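Proteinase K (Serratia sp., PDB 2B6N) probably cleaves peptide bonds as a calcium-binding, subtilisin-like serine endopeptidase of the proteinase K group, made by a cold-tolerant bacterium. Local coordinates at residues Y57-N62 against V110-N115; W116-A121 against N144-A149; T152-A157 against H229-A234; S168-R171 against I176-G179. All blocks are in the same frame, centred on the assembly; numbering follows the deposited sequence.

Overall arrangement
All four contacts belong to the alpha/beta core of the subtilase domain, whose parallel sheet of seven strands carries helices on its two sides. Interactions 1 and 2 share helix 107-120 and follow each other along it, with centres 13 Å apart. Helix 137-148, used in interaction 2, leads into strand 152-156 of interaction 3, and A146 CB packs on F153 CE1 at 3.3 Å. Interactions 3 and 4 have centres 9 Å apart and meet through the neighbouring strands 152-156 and 176-181. The predicted charge relay of D39, H72 and S224 lies nearby: the side chains of G113 and A231 are each about 10 Å from that of D39, and P169 is about 10 Å from S224.

Interaction 1 of 4, residues Y57-N62 against V110-N115; sequences YDFIDN and VIAGIN
In the alpha/beta fold of the subtilases, an Asx turn closes the end of edge strand 53-58 and presents F59 to helix 107-120. The F59 ring lies against A112 and G113. A112 CB sits over one ring face in a CH-pi contact, 3.8 Å from the centroid and 21° off the normal, shifted toward the rim on the CD2-CE2 side. The other half of the ring lies on the bare helix backbone, with CE1 3.6 Å from G113 CA and CZ 3.5 Å from A112 O. F59 CG stands beside its backbone N, anti to the carbonyl carbon (chi1 -67°), which turns the ring toward the helix. On the opposite face Y57 CD2 lies over the ring centre, so F59 is sandwiched between tyrosine and alanine. The turn is held by D58 OD1, which accepts from I60 N at 2.8 Å and, more nearly straight, from D61 N at 2.9 Å. D58 OD2 forms a salt bridge with R97, a second partner that ties the turn to the next strand. Y57 is fixed in its turn at the far end of its ring, where OH donates to N62 OD1 at 2.6 Å from above the carbonyl plane.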
loop_
_atom_site.group_PDB
_atom_site.type_symbol
_atom_site.label_atom_id
_atom_site.label_comp_id
_atom_site.label_asym_id
_atom_site.label_seq_id
_atom_site.Cartn_x
_atom_site.Cartn_y
_atom_site.Cartn_z
ATOM N N TYR A 57 -15.937 -3.231 6.413
ATOM C CA TYR A 57 -17.063 -2.336 6.686
ATOM C C TYR A 57 -17.077 -1.226 5.660
ATOM O O TYR A 57 -16.021 -0.842 5.145
ATOM C CB TYR A 57 -17.004 -1.710 8.101
ATOM C CG TYR A 57 -18.378 -1.212 8.500
ATOM C CD1 TYR A 57 -19.336 -2.113 8.946
ATOM C CD2 TYR A 57 -18.738 0.136 8.377
ATOM C CE1 TYR A 57 -20.603 -1.705 9.292
ATOM C CE2 TYR A 57 -20.032 0.571 8.728
ATOM C CZ TYR A 57 -20.958 -0.374 9.176
ATOM O OH TYR A 57 -22.249 -0.016 9.513
ATOM N N ASP A 58 -18.277 -0.725 5.368
ATOM C CA ASP A 58 -18.465 0.374 4.445
ATOM C C ASP A 58 -18.949 1.612 5.207
ATOM O O ASP A 58 -20.112 1.685 5.596
ATOM C CB ASP A 58 -19.433 -0.061 3.329
ATOM C CG ASP A 58 -19.697 1.032 2.290
ATOM O OD1 ASP A 58 -19.389 2.216 2.544
ATOM O OD2 ASP A 58 -20.221 0.695 1.206
ATOM N N PHE A 59 -18.045 2.571 5.430
ATOM C CA PHE A 59 -18.375 3.832 6.099
ATOM C C PHE A 59 -18.997 4.896 5.194
ATOM O O PHE A 59 -19.425 5.948 5.672
ATOM C CB PHE A 59 -17.170 4.370 6.888
ATOM C CG PHE A 59 -16.805 3.499 8.062
ATOM C CD1 PHE A 59 -15.750 2.581 7.966
ATOM C CD2 PHE A 59 -17.561 3.552 9.241
ATOM C CE1 PHE A 59 -15.429 1.755 9.048
ATOM C CE2 PHE A 59 -17.261 2.737 10.319
ATOM C CZ PHE A 59 -16.186 1.827 10.229
ATOM N N ILE A 60 -19.093 4.621 3.897
ATOM C CA ILE A 60 -19.869 5.508 3.010
ATOM C C ILE A 60 -21.362 5.168 3.127
ATOM O O ILE A 60 -22.186 6.056 3.402
ATOM C CB ILE A 60 -19.395 5.395 1.550
ATOM C CG1 ILE A 60 -17.916 5.783 1.450
ATOM C CG2 ILE A 60 -20.276 6.258 0.608
ATOM C CD1 ILE A 60 -17.611 7.261 1.795
ATOM N N ASP A 61 -21.696 3.889 2.943
ATOM C CA ASP A 61 -23.101 3.427 2.973
ATOM C C ASP A 61 -23.597 3.015 4.358
ATOM O O ASP A 61 -24.802 2.810 4.557
ATOM C CB ASP A 61 -23.324 2.270 1.992
ATOM C CG ASP A 61 -23.176 2.692 0.540
ATOM O OD1 ASP A 61 -23.266 3.902 0.233
ATOM O OD2 ASP A 61 -22.978 1.795 -0.301
ATOM N N ASN A 62 -22.671 2.897 5.300
ATOM C CA ASN A 62 -22.955 2.402 6.648
ATOM C C ASN A 62 -23.528 0.973 6.678
ATOM O O ASN A 62 -24.633 0.718 7.212
ATOM C CB ASN A 62 -23.839 3.390 7.427
ATOM C CG ASN A 62 -23.899 3.072 8.902
ATOM O OD1 ASN A 62 -22.973 2.467 9.453
ATOM N ND2 ASN A 62 -24.988 3.470 9.556
ATOM N N VAL A 110 -12.844 8.519 7.312
ATOM C CA VAL A 110 -11.516 7.907 7.231
ATOM C C VAL A 110 -11.069 7.454 8.621
ATOM O O VAL A 110 -10.550 6.346 8.782
ATOM C CB VAL A 110 -10.473 8.866 6.631
ATOM C CG1 VAL A 110 -9.037 8.289 6.792
ATOM C CG2 VAL A 110 -10.803 9.149 5.154
ATOM N N ILE A 111 -11.259 8.328 9.607
ATOM C CA ILE A 111 -10.961 7.997 11.011
ATOM C C ILE A 111 -11.790 6.801 11.506
ATOM O O ILE A 111 -11.264 5.903 12.184
ATOM C CB ILE A 111 -11.099 9.241 11.944
ATOM C CG1 ILE A 111 -9.960 10.249 11.667
ATOM C CG2 ILE A 111 -11.167 8.807 13.421
ATOM C CD1 ILE A 111 -10.173 11.608 12.280
ATOM N N ALA A 112 -13.082 6.778 11.159
ATOM C CA ALA A 112 -13.920 5.615 11.450
ATOM C C ALA A 112 -13.304 4.320 10.906
ATOM O O ALA A 112 -13.279 3.312 11.608
ATOM C CB ALA A 112 -15.371 5.810 10.929
ATOM N N GLY A 113 -12.807 4.353 9.670
ATOM C CA GLY A 113 -12.159 3.169 9.052
ATOM C C GLY A 113 -10.865 2.746 9.755
ATOM O O GLY A 113 -10.596 1.545 9.940
ATOM N N ILE A 114 -10.052 3.731 10.123
ATOM C CA ILE A 114 -8.810 3.455 10.870
ATOM C C ILE A 114 -9.164 2.749 12.182
ATOM O O ILE A 114 -8.587 1.705 12.518
ATOM C CB ILE A 114 -8.036 4.754 11.178
ATOM C CG1 ILE A 114 -7.552 5.425 9.883
ATOM C CG2 ILE A 114 -6.834 4.460 12.085
ATOM C CD1 ILE A 114 -7.159 6.912 10.036
ATOM N N ASN A 115 -10.119 3.324 12.912
ATOM C CA ASN A 115 -10.529 2.773 14.191
ATOM C C ASN A 115 -11.086 1.381 13.994
ATOM O O ASN A 115 -10.813 0.492 14.795
ATOM C CB ASN A 115 -11.551 3.667 14.901
ATOM C CG ASN A 115 -10.953 4.989 15.392
ATOM O OD1 ASN A 115 -9.738 5.124 15.564
ATOM N ND2 ASN A 115 -11.819 5.967 15.640
#

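Interaction 2 of 4, residues W116-A121 against N144-A149; sequences WVKNNA and NAAVAA
K118 reaches from helix 107-120 across A145, A146 and A149, which belong to helix 137-148 and the residue that follows it, and nearly all the contact is made along the length of its chain. The two helices come close here: the CA atoms of K118 and A146 are 4.8 Å apart, an approach made possible by the small alanine side chain. K118 CB meets A146 CB side by side at 3.9 Å. With CG anti to the backbone N (chi1 178°), the chain is carried onward over the second helix, where CG touches the methyl of A149 at 3.7 Å. CD then lies above the backbone between A146 CA and A145 O, 3.9 Å from the carbonyl oxygen. At chi3 (74°) the chain bends, and NZ ends 4.1 Å from A145 CB. A145 and A149 stand one helical turn apart, and the lysine chain runs past the A149 methyl toward that of A145. A146 is the buried member of the set and also packs on F153 of strand 152-156, on the sheet side of the helix. V117, next to the lysine, faces F36 and I38 of strand 34-39, so helix 107-120 is anchored to the sheet from the adjoining residue. The chemistry is that of an amphipathic lysine: its methylenes cover alanines in apolar contact, while the ammonium group is carried to the edge of the interface, where water can probably solvate it.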
loop_
_atom_site.group_PDB
_atom_site.type_symbol
_atom_site.label_atom_id
_atom_site.label_comp_id
_atom_site.label_asym_id
_atom_site.label_seq_id
_atom_site.Cartn_x
_atom_site.Cartn_y
_atom_site.Cartn_z
ATOM N N TRP A 116 -11.860 1.190 12.922
ATOM C CA TRP A 116 -12.439 -0.125 12.631
ATOM C C TRP A 116 -11.350 -1.184 12.529
ATOM O O TRP A 116 -11.478 -2.255 13.123
ATOM C CB TRP A 116 -13.334 -0.122 11.371
ATOM C CG TRP A 116 -14.085 -1.430 11.212
ATOM C CD1 TRP A 116 -15.316 -1.740 11.718
ATOM C CD2 TRP A 116 -13.611 -2.604 10.558
ATOM N NE1 TRP A 116 -15.658 -3.029 11.387
ATOM C CE2 TRP A 116 -14.621 -3.589 10.683
ATOM C CE3 TRP A 116 -12.431 -2.924 9.868
ATOM C CZ2 TRP A 116 -14.490 -4.869 10.139
ATOM C CZ3 TRP A 116 -12.303 -4.204 9.317
ATOM C CH2 TRP A 116 -13.330 -5.156 9.462
ATOM N N VAL A 117 -10.290 -0.892 11.772
ATOM C CA VAL A 117 -9.146 -1.826 11.662
ATOM C C VAL A 117 -8.526 -2.112 13.040
ATOM O O VAL A 117 -8.305 -3.283 13.386
ATOM C CB VAL A 117 -8.059 -1.324 10.661
ATOM C CG1 VAL A 117 -6.829 -2.272 10.647
ATOM C CG2 VAL A 117 -8.652 -1.203 9.240
ATOM N N LYS A 118 -8.240 -1.049 13.802
ATOM C CA LYS A 118 -7.707 -1.173 15.170
ATOM C C LYS A 118 -8.553 -2.131 16.021
ATOM O O LYS A 118 -8.016 -3.009 16.708
ATOM C CB LYS A 118 -7.630 0.200 15.855
ATOM C CG LYS A 118 -7.120 0.137 17.305
ATOM C CD LYS A 118 -7.007 1.510 17.906
ATOM C CE LYS A 118 -8.376 2.095 18.244
ATOM N NZ LYS A 118 -8.236 3.504 18.732
ATOM N N ASN A 119 -9.870 -1.968 15.953
ATOM C CA ASN A 119 -10.771 -2.735 16.799
ATOM C C ASN A 119 -11.049 -4.145 16.305
ATOM O O ASN A 119 -11.446 -4.997 17.097
ATOM C CB ASN A 119 -12.069 -1.952 17.063
ATOM C CG ASN A 119 -11.808 -0.641 17.782
ATOM O OD1 ASN A 119 -10.895 -0.537 18.611
ATOM N ND2 ASN A 119 -12.594 0.366 17.468
ATOM N N ASN A 120 -10.818 -4.396 15.017
ATOM C CA ASN A 120 -11.227 -5.656 14.392
ATOM C C ASN A 120 -10.104 -6.550 13.878
ATOM O O ASN A 120 -10.318 -7.740 13.647
ATOM C CB ASN A 120 -12.222 -5.390 13.283
ATOM C CG ASN A 120 -13.581 -5.043 13.826
ATOM O OD1 ASN A 120 -14.365 -5.934 14.151
ATOM N ND2 ASN A 120 -13.848 -3.760 13.986
ATOM N N ALA A 121 -8.916 -5.994 13.706
ATOM C CA ALA A 121 -7.780 -6.809 13.275
ATOM C C ALA A 121 -7.491 -7.930 14.287
ATOM O O ALA A 121 -7.517 -7.711 15.499
ATOM C CB ALA A 121 -6.541 -5.951 13.062
ATOM N N ASN A 144 -1.672 6.588 14.624
ATOM C CA ASN A 144 -0.665 6.285 15.642
ATOM C C ASN A 144 -1.227 5.328 16.711
ATOM O O ASN A 144 -0.538 4.393 17.133
ATOM C CB ASN A 144 -0.136 7.572 16.290
ATOM C CG ASN A 144 0.742 8.395 15.364
ATOM O OD1 ASN A 144 1.324 7.894 14.407
ATOM N ND2 ASN A 144 0.843 9.681 15.661
ATOM N N ALA A 145 -2.492 5.528 17.094
ATOM C CA ALA A 145 -3.156 4.633 18.037
ATOM C C ALA A 145 -3.345 3.218 17.479
ATOM O O ALA A 145 -3.140 2.235 18.206
ATOM C CB ALA A 145 -4.527 5.227 18.505
ATOM N N ALA A 146 -3.735 3.098 16.198
ATOM C CA ALA A 146 -3.906 1.768 15.578
ATOM C C ALA A 146 -2.572 1.025 15.492
ATOM O O ALA A 146 -2.514 -0.191 15.690
ATOM C CB ALA A 146 -4.558 1.882 14.180
ATOM N N VAL A 147 -1.506 1.774 15.213
ATOM C CA VAL A 147 -0.151 1.221 15.180
ATOM C C VAL A 147 0.289 0.773 16.585
ATOM O O VAL A 147 0.853 -0.309 16.735
ATOM C CB VAL A 147 0.864 2.203 14.542
ATOM C CG1 VAL A 147 2.280 1.658 14.638
ATOM C CG2 VAL A 147 0.492 2.433 13.052
ATOM N N ALA A 148 0.021 1.605 17.595
ATOM C CA ALA A 148 0.328 1.243 18.985
ATOM C C ALA A 148 -0.450 -0.007 19.417
ATOM O O ALA A 148 -0.022 -0.730 20.325
ATOM C CB ALA A 148 0.071 2.406 19.924
ATOM N N ALA A 149 -1.564 -0.275 18.740
ATOM C CA ALA A 149 -2.388 -1.458 18.982
ATOM C C ALA A 149 -1.914 -2.693 18.212
ATOM O O ALA A 149 -2.518 -3.761 18.310
ATOM C CB ALA A 149 -3.875 -1.150 18.671
#

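Interaction 3 of 4, residues T152-A157 against H229-A234; sequences TFVVAA and HVAGVA
This is a fully buried, apolar helix-on-sheet contact near the centre of the chain, where helix 223-240 packs over strand 152-156 of the parallel subtilase sheet. The short segments run nearly antiparallel, at 163°, with their axes 8.3 Å apart at closest approach. V154 carries most of the contact. With CG1 anti to the backbone N (chi1 -178°), its two methyls divide the work: CG1 is set against V230, 3.8 Å from CB and about as far from the CG1 methyl, while CG2 lies over A231, 4.0 Å from its CA. The two branched valine side chains cross at a slant, not end on. A231 has a small side chain, so the V154 and A231 CA atoms come to 5.9 Å and the CB atoms to 4.2 Å. Two residues back along the strand, on the same side, T152 CG2 makes a looser contact of 4.5 Å with A234 CB, one turn further up the helix. Around this core, V178 of strand 176-181 touches both V154 and V230, L253 of helix 246-256 flanks V230, and N128 of strand 125-129 adjoins A231; helix 223-240 begins just before the predicted nucleophile S224 and packs along the strand on one side of the sheet.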
loop_
_atom_site.group_PDB
_atom_site.type_symbol
_atom_site.label_atom_id
_atom_site.label_comp_id
_atom_site.label_asym_id
_atom_site.label_seq_id
_atom_site.Cartn_x
_atom_site.Cartn_y
_atom_site.Cartn_z
ATOM N N THR A 152 0.558 -2.680 11.551
ATOM C CA THR A 152 1.451 -1.886 10.724
ATOM C C THR A 152 0.608 -1.086 9.732
ATOM O O THR A 152 -0.161 -1.680 8.981
ATOM C CB THR A 152 2.444 -2.816 9.963
ATOM O OG1 THR A 152 3.245 -3.543 10.920
ATOM C CG2 THR A 152 3.346 -2.035 9.004
ATOM N N PHE A 153 0.750 0.244 9.750
ATOM C CA PHE A 153 0.099 1.120 8.761
ATOM C C PHE A 153 1.068 1.651 7.714
ATOM O O PHE A 153 2.145 2.169 8.037
ATOM C CB PHE A 153 -0.590 2.307 9.448
ATOM C CG PHE A 153 -1.994 2.033 9.829
ATOM C CD1 PHE A 153 -2.292 1.102 10.808
ATOM C CD2 PHE A 153 -3.024 2.707 9.201
ATOM C CE1 PHE A 153 -3.595 0.843 11.153
ATOM C CE2 PHE A 153 -4.344 2.456 9.547
ATOM C CZ PHE A 153 -4.630 1.521 10.520
ATOM N N VAL A 154 0.645 1.547 6.458
ATOM C CA VAL A 154 1.446 1.964 5.310
ATOM C C VAL A 154 0.568 2.939 4.520
ATOM O O VAL A 154 -0.588 2.629 4.235
ATOM C CB VAL A 154 1.824 0.754 4.416
ATOM C CG1 VAL A 154 2.708 1.226 3.237
ATOM C CG2 VAL A 154 2.560 -0.329 5.227
ATOM N N VAL A 155 1.110 4.107 4.187
ATOM C CA VAL A 155 0.323 5.207 3.607
ATOM C C VAL A 155 1.042 5.895 2.453
ATOM O O VAL A 155 2.283 5.926 2.407
ATOM C CB VAL A 155 -0.125 6.281 4.679
ATOM C CG1 VAL A 155 -0.672 5.602 5.929
ATOM C CG2 VAL A 155 1.024 7.249 5.063
ATOM N N ALA A 156 0.261 6.446 1.524
ATOM C CA ALA A 156 0.819 7.175 0.379
ATOM C C ALA A 156 1.353 8.529 0.835
ATOM O O ALA A 156 0.736 9.195 1.700
ATOM C CB ALA A 156 -0.240 7.347 -0.704
ATOM N N ALA A 157 2.495 8.935 0.277
ATOM C CA ALA A 157 3.076 10.250 0.594
ATOM C C ALA A 157 2.248 11.399 -0.002
ATOM O O ALA A 157 2.201 12.486 0.567
ATOM C CB ALA A 157 4.524 10.339 0.115
ATOM N N HIS A 229 2.633 -1.642 -2.701
ATOM C CA HIS A 229 3.831 -2.497 -2.874
ATOM C C HIS A 229 4.451 -2.717 -1.490
ATOM O O HIS A 229 4.839 -3.845 -1.133
ATOM C CB HIS A 229 4.870 -1.865 -3.825
ATOM C CG HIS A 229 4.485 -1.882 -5.275
ATOM N ND1 HIS A 229 3.674 -0.922 -5.839
ATOM C CD2 HIS A 229 4.862 -2.700 -6.291
ATOM C CE1 HIS A 229 3.539 -1.165 -7.138
ATOM N NE2 HIS A 229 4.242 -2.247 -7.434
ATOM N N VAL A 230 4.554 -1.632 -0.711
ATOM C CA VAL A 230 5.144 -1.690 0.637
ATOM C C VAL A 230 4.281 -2.485 1.608
ATOM O O VAL A 230 4.800 -3.296 2.389
ATOM C CB VAL A 230 5.474 -0.262 1.184
ATOM C CG1 VAL A 230 6.118 -0.328 2.603
ATOM C CG2 VAL A 230 6.425 0.457 0.223
ATOM N N ALA A 231 2.965 -2.266 1.567
ATOM C CA ALA A 231 2.031 -3.059 2.366
ATOM C C ALA A 231 2.156 -4.556 2.064
ATOM O O ALA A 231 2.144 -5.390 2.983
ATOM C CB ALA A 231 0.581 -2.580 2.132
ATOM N N GLY A 232 2.310 -4.888 0.779
ATOM C CA GLY A 232 2.478 -6.272 0.352
ATOM C C GLY A 232 3.755 -6.885 0.905
ATOM O O GLY A 232 3.751 -8.023 1.337
ATOM N N VAL A 233 4.845 -6.114 0.916
ATOM C CA VAL A 233 6.120 -6.597 1.475
ATOM C C VAL A 233 6.044 -6.743 2.994
ATOM O O VAL A 233 6.550 -7.716 3.550
ATOM C CB VAL A 233 7.326 -5.733 1.017
ATOM C CG1 VAL A 233 8.632 -6.123 1.744
ATOM C CG2 VAL A 233 7.521 -5.862 -0.518
ATOM N N ALA A 234 5.421 -5.787 3.680
ATOM C CA ALA A 234 5.103 -6.002 5.118
ATOM C C ALA A 234 4.425 -7.361 5.350
ATOM O O ALA A 234 4.803 -8.101 6.272
ATOM C CB ALA A 234 4.217 -4.864 5.651
#

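Interaction 4 of 4, residues S168-R171 against I176-G179; sequences SPAR and ITVG
A loop in the subtilase alpha/beta fold returns to its own sheet here: the turn at 168-171, entered through a cis peptide bond before P169, is fastened to strand 176-181 by a threonine hydroxyl. T177 OG1 donates to A170 O at 2.6 Å, lying in the carbonyl plane on a lone pair, with a C=O...donor angle of 132°. The conformation of T177 brings both of its branches to A170. At chi1 -63° the hydroxyl stands beside the backbone N and opposite the carbonyl carbon, while CG2 takes the place anti to N. OG1 can then meet the carbonyl oxygen as CG2 rests against the A170 methyl, 4.0 Å from CB. CG2 also lies 3.5 Å from A170 O, so polar and apolar branches both border the same oxygen. The bond satisfies two buried polar groups and spans a short loop, where the CA atoms of A170 and T177 are 5.6 Å apart. T177 N is hydrogen-bonded to D198 OD2, which holds the residue from its backbone as well. P169 packs on V155 and on V143 of helix 137-148, and R171 NE forms a salt bridge with D140 of that helix. Beside the hydroxyl, the neighbouring strand supplies a further wall: V155 CG2 is 3.5 Å from T177 OG1.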
loop_
_atom_site.group_PDB
_atom_site.type_symbol
_atom_site.label_atom_id
_atom_site.label_comp_id
_atom_site.label_asym_id
_atom_site.label_seq_id
_atom_site.Cartn_x
_atom_site.Cartn_y
_atom_site.Cartn_z
ATOM N N SER A 168 -1.864 14.670 5.928
ATOM C CA SER A 168 -2.222 13.531 6.777
ATOM C C SER A 168 -2.985 12.476 5.964
ATOM O O SER A 168 -3.836 12.832 5.148
ATOM C CB SER A 168 -3.103 13.977 7.959
ATOM O OG SER A 168 -2.355 14.762 8.882
ATOM N N PRO A 169 -2.735 11.176 6.236
ATOM C CA PRO A 169 -1.834 10.661 7.285
ATOM C C PRO A 169 -0.340 10.579 6.945
ATOM O O PRO A 169 0.431 10.027 7.743
ATOM C CB PRO A 169 -2.389 9.258 7.531
ATOM C CG PRO A 169 -2.818 8.808 6.170
ATOM C CD PRO A 169 -3.454 10.084 5.555
ATOM N N ALA A 170 0.071 11.119 5.797
ATOM C CA ALA A 170 1.500 11.095 5.391
ATOM C C ALA A 170 2.486 11.484 6.507
ATOM O O ALA A 170 3.545 10.833 6.685
ATOM C CB ALA A 170 1.738 11.967 4.133
ATOM N N ARG A 171 2.150 12.525 7.259
ATOM C CA ARG A 171 3.074 13.057 8.273
ATOM C C ARG A 171 3.021 12.290 9.583
ATOM O O ARG A 171 3.891 12.493 10.461
ATOM C CB ARG A 171 2.778 14.553 8.516
ATOM C CG ARG A 171 1.513 14.764 9.341
ATOM C CD ARG A 171 1.164 16.265 9.529
ATOM N NE ARG A 171 0.221 16.375 10.646
ATOM C CZ ARG A 171 -0.017 17.463 11.386
ATOM N NH1 ARG A 171 0.611 18.605 11.176
ATOM N NH2 ARG A 171 -0.911 17.382 12.362
ATOM N N ILE A 176 4.120 4.294 8.010
ATOM C CA ILE A 176 5.198 4.089 7.023
ATOM C C ILE A 176 4.735 4.852 5.784
ATOM O O ILE A 176 3.720 4.493 5.164
ATOM C CB ILE A 176 5.417 2.604 6.681
ATOM C CG1 ILE A 176 5.889 1.831 7.919
ATOM C CG2 ILE A 176 6.475 2.434 5.565
ATOM C CD1 ILE A 176 5.609 0.333 7.825
ATOM N N THR A 177 5.462 5.909 5.443
ATOM C CA THR A 177 5.034 6.842 4.377
ATOM C C THR A 177 5.848 6.589 3.116
ATOM O O THR A 177 7.076 6.569 3.166
ATOM C CB THR A 177 5.130 8.311 4.872
ATOM O OG1 THR A 177 4.222 8.468 5.979
ATOM C CG2 THR A 177 4.767 9.332 3.752
ATOM N N VAL A 178 5.148 6.399 1.997
ATOM C CA VAL A 178 5.756 5.809 0.795
ATOM C C VAL A 178 5.733 6.793 -0.372
ATOM O O VAL A 178 4.663 7.238 -0.800
ATOM C CB VAL A 178 5.022 4.476 0.415
ATOM C CG1 VAL A 178 5.708 3.786 -0.773
ATOM C CG2 VAL A 178 4.943 3.530 1.634
ATOM N N GLY A 179 6.921 7.153 -0.857
ATOM C CA GLY A 179 7.033 7.934 -2.090
ATOM C C GLY A 179 7.035 7.020 -3.312
ATOM O O GLY A 179 7.176 5.801 -3.185
#